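Probable TonB-dependent siderophore receptor PiuA (Acinetobacter baumannii, PDB 5FP1) probably takes part in the first step of iron uptake, binding iron-loaded siderophores at the outer membrane, and may bind ferric enterobactin with micromolar affinity. Local coordinates at residues K294-Y299 with I324-T329; K359-G364 with D411-V416. All blocks are in the same frame, centred on the assembly; numbering follows the deposited sequence.

Contact 1: K294-Y299 with I324-T329; sequences KSKNDY and ITDSET. With C8E ((hydroxyethyloxy)tri(ethyloxy)octane), chain D; C8E ((hydroxyethyloxy)tri(ethyloxy)octane), chain J.
Lys294 reaches across to Asp326 and Glu328 because its CG lies anti to the backbone N (chi1 171°) and its chain bends at chi2 and again at chi4, bringing NZ above the gap between the strands. Asp326 has the same first torsion (chi1 -174°), which sets its carboxylate beside that ammonium. Lys294 NZ donates to the syn lone pair of Asp326 OD1 at 2.9 Å and to the anti lone pair of Glu328 OE2 at 2.7 Å; Lys296 NZ adds a long salt bridge to Asp326 OD2 (4.0 Å). These charges share the detergent-lined face, where Asp326 CB meets C1 of the C8E of chain D at 3.6 Å. Beneath them, antiparallel strands 284-304 and 315-341 of the barrel pair through two-way backbone bonds at Ser295-Ser327 and Asn297-Thr325. On the other, plug-facing side, where Ser295 OG bonds Asn269 and the plug's Thr105, Thr325 OG1 packs on Asn297 CB at 3.3 Å and binds two waters, one held also by Ser295 O and the other by Asn297 ND2; Asn297 OD1 turns to Gln265. Two carboxylates gripping one ammonium would probably favour the charged forms of all three, so the network brings mutually compensated charge to a surface where detergent alkyl chains lie.

Contact 2: K359-G364 with D411-V416; sequences KTDKGG and DFDATV. With C8E ((hydroxyethyloxy)tri(ethyloxy)octane), chain G; C8E ((hydroxyethyloxy)tri(ethyloxy)octane), chain D.
Lys362 and the pair Asp411-Phe412 form a classic beta bulge in the antiparallel pairing of barrel strands 346-368 and 405-428. The evidence is a single acceptor with two donors: Lys362 O takes Asp411 N at 2.9 Å, on a lone pair in the carbonyl plane, and Phe412 N at 3.1 Å.

The Lys362 side chain can be followed outward from there. Its CB sits over one face of the Phe412 ring, 3.9 Å from the centroid and 24° off the normal, a CH-pi contact displaced toward the rim. CG stays near CZ of the same ring. A bend at chi2 (-91°) then carries CD past Phe412 CE2 at 3.6 Å and toward the Asp411 carboxylate. CE continues along Asp411 OD2, and NZ closes a salt bridge to that oxygen at 2.9 Å, coming from above the carboxylate plane. The same ammonium makes a cation-pi contact with Trp501, while Asp411 OD1 is paired with Arg409, so Lys362 and Asp411 each have a second partner.

Beyond the bulge the regular ladder resumes, with Thr360 and Ala414 exchanging two backbone bonds. On the face that carries detergent, Asp361 and Asp413 bring like charges close, their carboxylate planes 29° apart; a water donates to both Asp361 OD1 and Asp413 OD2, which would probably ease the repulsion, and Asn449 binds Asp413 OD1. Farther along this face, Lys359 folds back at chi3 and chi4 until its NZ donates to Thr415 OG1 at 2.7 Å.

In the fold
Contacts 1 and 2 are two pairings of the barrel wall separated by one more, that of strands 315-341 and 346-368, with contact centres about 9 Å apart. These two strands, consecutive in the chain and neighbours in the barrel, join them: Ile324 O and Gly363 N lie 2.8 Å apart and Glu328 N and Lys359 O 2.9 Å, both probable hydrogen bonds. The C8E of chain D spans the seam, its C2 lying 3.4 Å from Ile324 O in contact 1 and 3.7 Å from Asp361 O in contact 2. On the opposite face Trp501 is common to both, touching Thr325 and Phe412. The detergent contacts are consistent with their side being the barrel's lipid-facing surface, as in TonB-dependent receptors.

Contact 1: K294-Y299 with I324-T329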
loop_
_atom_site.group_PDB
_atom_site.type_symbol
_atom_site.label_atom_id
_atom_site.label_comp_id
_atom_site.label_asym_id
_atom_site.label_seq_id
_atom_site.Cartn_x
_atom_site.Cartn_y
_atom_site.Cartn_z
ATOM N N LYS A 294 -17.618 -0.222 3.614
ATOM C CA LYS A 294 -17.710 0.266 4.982
ATOM C C LYS A 294 -16.383 -0.087 5.641
ATOM O O LYS A 294 -15.901 -1.216 5.512
ATOM C CB LYS A 294 -18.877 -0.397 5.720
ATOM C CG LYS A 294 -18.885 -0.087 7.213
ATOM C CD LYS A 294 -20.209 0.463 7.671
ATOM C CE LYS A 294 -20.184 0.876 9.126
ATOM N NZ LYS A 294 -20.816 2.213 9.240
ATOM N N SER A 295 -15.761 0.880 6.299
ATOM C CA SER A 295 -14.432 0.660 6.851
ATOM C C SER A 295 -14.329 1.316 8.223
ATOM O O SER A 295 -14.548 2.531 8.356
ATOM C CB SER A 295 -13.365 1.241 5.904
ATOM O OG SER A 295 -12.050 0.932 6.363
ATOM N N LYS A 296 -14.008 0.506 9.230
ATOM C CA LYS A 296 -13.830 0.980 10.598
ATOM C C LYS A 296 -12.431 0.708 11.103
ATOM O O LYS A 296 -11.830 -0.301 10.769
ATOM C CB LYS A 296 -14.850 0.303 11.529
ATOM C CG LYS A 296 -16.276 0.538 11.061
ATOM C CD LYS A 296 -17.330 -0.151 11.926
ATOM C CE LYS A 296 -17.382 0.471 13.302
ATOM N NZ LYS A 296 -18.739 0.335 13.909
ATOM N N ASN A 297 -11.923 1.622 11.922
ATOM C CA ASN A 297 -10.616 1.497 12.514
ATOM C C ASN A 297 -10.704 2.084 13.907
ATOM O O ASN A 297 -11.238 3.191 14.099
ATOM C CB ASN A 297 -9.599 2.256 11.626
ATOM C CG ASN A 297 -8.145 1.928 11.920
ATOM O OD1 ASN A 297 -7.787 0.931 12.589
ATOM N ND2 ASN A 297 -7.262 2.773 11.361
ATOM N N ASP A 298 -10.189 1.358 14.883
ATOM C CA ASP A 298 -10.298 1.752 16.283
ATOM C C ASP A 298 -9.006 1.303 16.942
ATOM O O ASP A 298 -8.735 0.106 16.999
ATOM C CB ASP A 298 -11.518 1.054 16.912
ATOM C CG ASP A 298 -11.802 1.497 18.330
ATOM O OD1 ASP A 298 -11.169 2.430 18.844
ATOM O OD2 ASP A 298 -12.692 0.898 18.954
ATOM N N TYR A 299 -8.174 2.252 17.350
ATOM C CA TYR A 299 -6.856 1.914 17.811
ATOM C C TYR A 299 -6.256 2.842 18.855
ATOM O O TYR A 299 -6.570 4.047 18.929
ATOM C CB TYR A 299 -5.879 1.773 16.638
ATOM C CG TYR A 299 -5.530 3.051 15.920
ATOM C CD1 TYR A 299 -4.643 3.972 16.467
ATOM C CD2 TYR A 299 -6.055 3.322 14.667
ATOM C CE1 TYR A 299 -4.297 5.132 15.791
ATOM C CE2 TYR A 299 -5.732 4.493 13.993
ATOM C CZ TYR A 299 -4.853 5.396 14.555
ATOM O OH TYR A 299 -4.568 6.567 13.872
ATOM N N ILE A 324 -10.444 6.748 16.074
ATOM C CA ILE A 324 -11.633 5.946 15.879
ATOM C C ILE A 324 -12.284 6.481 14.625
ATOM O O ILE A 324 -12.700 7.646 14.589
ATOM C CB ILE A 324 -12.652 6.115 17.030
ATOM C CG1 ILE A 324 -11.997 5.948 18.407
ATOM C CG2 ILE A 324 -13.818 5.132 16.839
ATOM C CD1 ILE A 324 -12.857 6.481 19.557
ATOM N N THR A 325 -12.315 5.680 13.571
ATOM C CA THR A 325 -12.882 6.133 12.319
ATOM C C THR A 325 -13.972 5.186 11.848
ATOM O O THR A 325 -13.878 3.952 12.024
ATOM C CB THR A 325 -11.837 6.304 11.194
ATOM O OG1 THR A 325 -11.157 5.056 10.911
ATOM C CG2 THR A 325 -10.822 7.382 11.582
ATOM N N ASP A 326 -14.933 5.768 11.148
ATOM C CA ASP A 326 -16.031 4.993 10.558
ATOM C C ASP A 326 -16.375 5.635 9.236
ATOM O O ASP A 326 -16.834 6.778 9.182
ATOM C CB ASP A 326 -17.238 4.988 11.488
ATOM C CG ASP A 326 -18.369 4.077 10.992
ATOM O OD1 ASP A 326 -18.459 3.791 9.798
ATOM O OD2 ASP A 326 -19.196 3.678 11.815
ATOM N N SER A 327 -16.088 4.916 8.167
ATOM C CA SER A 327 -16.242 5.442 6.831
ATOM C C SER A 327 -17.183 4.588 5.978
ATOM O O SER A 327 -17.133 3.365 6.028
ATOM C CB SER A 327 -14.879 5.518 6.157
ATOM O OG SER A 327 -15.012 5.880 4.787
ATOM N N GLU A 328 -17.978 5.249 5.145
ATOM C CA GLU A 328 -18.789 4.581 4.123
ATOM C C GLU A 328 -18.558 5.234 2.780
ATOM O O GLU A 328 -18.537 6.471 2.675
ATOM C CB GLU A 328 -20.296 4.659 4.481
ATOM C CG GLU A 328 -20.564 3.962 5.795
ATOM C CD GLU A 328 -22.055 3.834 6.150
ATOM O OE1 GLU A 328 -22.928 4.324 5.398
ATOM O OE2 GLU A 328 -22.332 3.238 7.208
ATOM N N THR A 329 -18.390 4.410 1.759
ATOM C CA THR A 329 -18.112 4.935 0.418
ATOM C C THR A 329 -18.996 4.238 -0.611
ATOM O O THR A 329 -19.187 3.031 -0.551
ATOM C CB THR A 329 -16.634 4.687 0.012
ATOM O OG1 THR A 329 -15.755 5.160 1.050
ATOM C CG2 THR A 329 -16.330 5.383 -1.292
HETATM C C1 C8E D . -16.659 6.728 14.588
HETATM C C2 C8E D . -15.981 7.926 15.218
HETATM C C3 C8E D . -16.692 8.254 16.525
HETATM C C4 C8E D . -15.708 8.467 17.657
HETATM C C5 C8E D . -16.271 9.371 18.743
HETATM C C6 C8E D . -17.574 8.859 19.330
HETATM C C7 C8E D . -18.025 9.805 20.430
HETATM C C8 C8E D . -18.529 9.066 21.658
HETATM O O9 C8E D . -18.910 10.043 22.631
HETATM C C1 C8E J . -22.307 8.395 1.917
HETATM C C2 C8E J . -21.798 7.325 0.978
HETATM C C3 C8E J . -22.436 5.969 1.278
HETATM C C4 C8E J . -23.705 5.755 0.458
HETATM C C5 C8E J . -24.407 4.446 0.803
HETATM C C6 C8E J . -23.468 3.265 0.624
HETATM C C7 C8E J . -22.670 2.970 1.895
HETATM C C8 C8E J . -22.166 1.534 1.903
HETATM O O9 C8E J . -22.410 0.978 3.195
HETATM C C10 C8E J . -21.749 -0.274 3.435
HETATM C C11 C8E J . -21.824 -1.230 2.244
HETATM O O12 C8E J . -21.414 -2.554 2.623
HETATM O O HOH W 1 -12.383 4.191 8.640
HETATM O O HOH W 2 -8.543 5.100 10.016
#

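Contact 2: K359-G364 with D411-V416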
loop_
_atom_site.group_PDB
_atom_site.type_symbol
_atom_site.label_atom_id
_atom_site.label_comp_id
_atom_site.label_asym_id
_atom_site.label_seq_id
_atom_site.Cartn_x
_atom_site.Cartn_y
_atom_site.Cartn_z
ATOM N N LYS A 359 -18.181 9.314 3.177
ATOM C CA LYS A 359 -18.444 10.029 4.418
ATOM C C LYS A 359 -17.767 9.309 5.572
ATOM O O LYS A 359 -17.892 8.087 5.734
ATOM C CB LYS A 359 -19.947 10.137 4.713
ATOM C CG LYS A 359 -20.723 10.893 3.639
ATOM C CD LYS A 359 -22.131 11.314 4.080
ATOM C CE LYS A 359 -22.123 12.500 5.054
ATOM N NZ LYS A 359 -22.050 13.853 4.398
ATOM N N THR A 360 -17.077 10.086 6.388
ATOM C CA THR A 360 -16.236 9.548 7.487
ATOM C C THR A 360 -16.499 10.329 8.743
ATOM O O THR A 360 -16.515 11.566 8.706
ATOM C CB THR A 360 -14.718 9.675 7.150
ATOM O OG1 THR A 360 -14.433 8.902 5.985
ATOM C CG2 THR A 360 -13.819 9.150 8.295
ATOM N N ASP A 361 -16.719 9.606 9.846
ATOM C CA ASP A 361 -16.681 10.164 11.188
ATOM C C ASP A 361 -15.336 9.836 11.836
ATOM O O ASP A 361 -14.854 8.707 11.733
ATOM C CB ASP A 361 -17.795 9.553 12.054
ATOM C CG ASP A 361 -19.194 10.059 11.671
ATOM O OD1 ASP A 361 -19.300 11.160 11.124
ATOM O OD2 ASP A 361 -20.186 9.370 11.968
ATOM N N LYS A 362 -14.732 10.805 12.514
ATOM C CA LYS A 362 -13.457 10.565 13.183
ATOM C C LYS A 362 -13.455 11.084 14.600
ATOM O O LYS A 362 -13.862 12.235 14.867
ATOM C CB LYS A 362 -12.295 11.214 12.403
ATOM C CG LYS A 362 -10.897 10.885 12.946
ATOM C CD LYS A 362 -10.367 11.862 13.989
ATOM C CE LYS A 362 -8.994 11.450 14.520
ATOM N NZ LYS A 362 -8.443 12.321 15.592
ATOM N N GLY A 363 -12.928 10.251 15.501
ATOM C CA GLY A 363 -12.681 10.642 16.888
ATOM C C GLY A 363 -11.357 10.054 17.353
ATOM O O GLY A 363 -10.561 9.485 16.549
ATOM N N GLY A 364 -11.141 10.124 18.653
ATOM C CA GLY A 364 -9.955 9.539 19.261
ATOM C C GLY A 364 -10.233 9.381 20.726
ATOM O O GLY A 364 -11.387 9.576 21.176
ATOM N N ASP A 411 -14.153 14.210 16.938
ATOM C CA ASP A 411 -13.317 15.323 16.475
ATOM C C ASP A 411 -13.890 16.028 15.245
ATOM O O ASP A 411 -14.011 17.270 15.232
ATOM C CB ASP A 411 -11.882 14.883 16.178
ATOM C CG ASP A 411 -11.160 14.393 17.421
ATOM O OD1 ASP A 411 -11.195 15.097 18.460
ATOM O OD2 ASP A 411 -10.553 13.307 17.363
ATOM N N PHE A 412 -14.249 15.269 14.223
ATOM C CA PHE A 412 -14.780 15.862 12.988
ATOM C C PHE A 412 -15.464 14.840 12.127
ATOM O O PHE A 412 -15.375 13.636 12.378
ATOM C CB PHE A 412 -13.687 16.559 12.153
ATOM C CG PHE A 412 -12.544 15.657 11.730
ATOM C CD1 PHE A 412 -12.664 14.813 10.655
ATOM C CD2 PHE A 412 -11.329 15.699 12.410
ATOM C CE1 PHE A 412 -11.605 13.980 10.264
ATOM C CE2 PHE A 412 -10.265 14.894 12.024
ATOM C CZ PHE A 412 -10.396 14.034 10.950
ATOM N N ASP A 413 -16.140 15.323 11.090
ATOM C CA ASP A 413 -16.570 14.436 10.009
ATOM C C ASP A 413 -16.088 14.991 8.691
ATOM O O ASP A 413 -15.727 16.154 8.606
ATOM C CB ASP A 413 -18.078 14.165 9.976
ATOM C CG ASP A 413 -18.919 15.421 9.677
ATOM O OD1 ASP A 413 -18.502 16.295 8.906
ATOM O OD2 ASP A 413 -20.024 15.486 10.208
ATOM N N ALA A 414 -16.105 14.149 7.665
ATOM C CA ALA A 414 -15.565 14.522 6.353
ATOM C C ALA A 414 -16.350 13.881 5.239
ATOM O O ALA A 414 -16.672 12.723 5.310
ATOM C CB ALA A 414 -14.106 14.109 6.237
ATOM N N THR A 415 -16.579 14.640 4.177
ATOM C CA THR A 415 -17.290 14.163 3.008
ATOM C C THR A 415 -16.511 14.508 1.756
ATOM O O THR A 415 -16.139 15.665 1.540
ATOM C CB THR A 415 -18.681 14.802 2.942
ATOM O OG1 THR A 415 -19.392 14.448 4.129
ATOM C CG2 THR A 415 -19.468 14.303 1.726
ATOM N N VAL A 416 -16.220 13.494 0.954
ATOM C CA VAL A 416 -15.521 13.703 -0.328
ATOM C C VAL A 416 -16.432 13.191 -1.432
ATOM O O VAL A 416 -16.912 12.042 -1.410
ATOM C CB VAL A 416 -14.169 12.974 -0.376
ATOM C CG1 VAL A 416 -13.521 13.109 -1.744
ATOM C CG2 VAL A 416 -13.235 13.519 0.706
HETATM C C1 C8E G . -17.473 12.492 14.848
HETATM C C2 C8E G . -18.601 13.349 14.280
HETATM C C3 C8E G . -18.283 14.829 14.417
HETATM C C4 C8E G . -19.399 15.743 13.926
HETATM C C5 C8E G . -18.853 16.989 13.231
HETATM C C6 C8E G . -19.808 18.184 13.372
HETATM C C7 C8E G . -20.959 18.181 12.371
HETATM C C8 C8E G . -21.722 19.505 12.448
HETATM O O9 C8E G . -21.930 20.048 11.143
HETATM C C1 C8E D . -16.659 6.728 14.588
HETATM C C2 C8E D . -15.981 7.926 15.218
HETATM C C3 C8E D . -16.692 8.254 16.525
HETATM C C4 C8E D . -15.708 8.467 17.657
HETATM C C5 C8E D . -16.271 9.371 18.743
HETATM C C6 C8E D . -17.574 8.859 19.330
HETATM C C7 C8E D . -18.025 9.805 20.430
HETATM C C8 C8E D . -18.529 9.066 21.658
HETATM O O9 C8E D . -18.910 10.043 22.631
HETATM O O HOH W 3 -14.691 10.853 4.117
HETATM O O HOH W 4 -21.216 12.996 11.299
#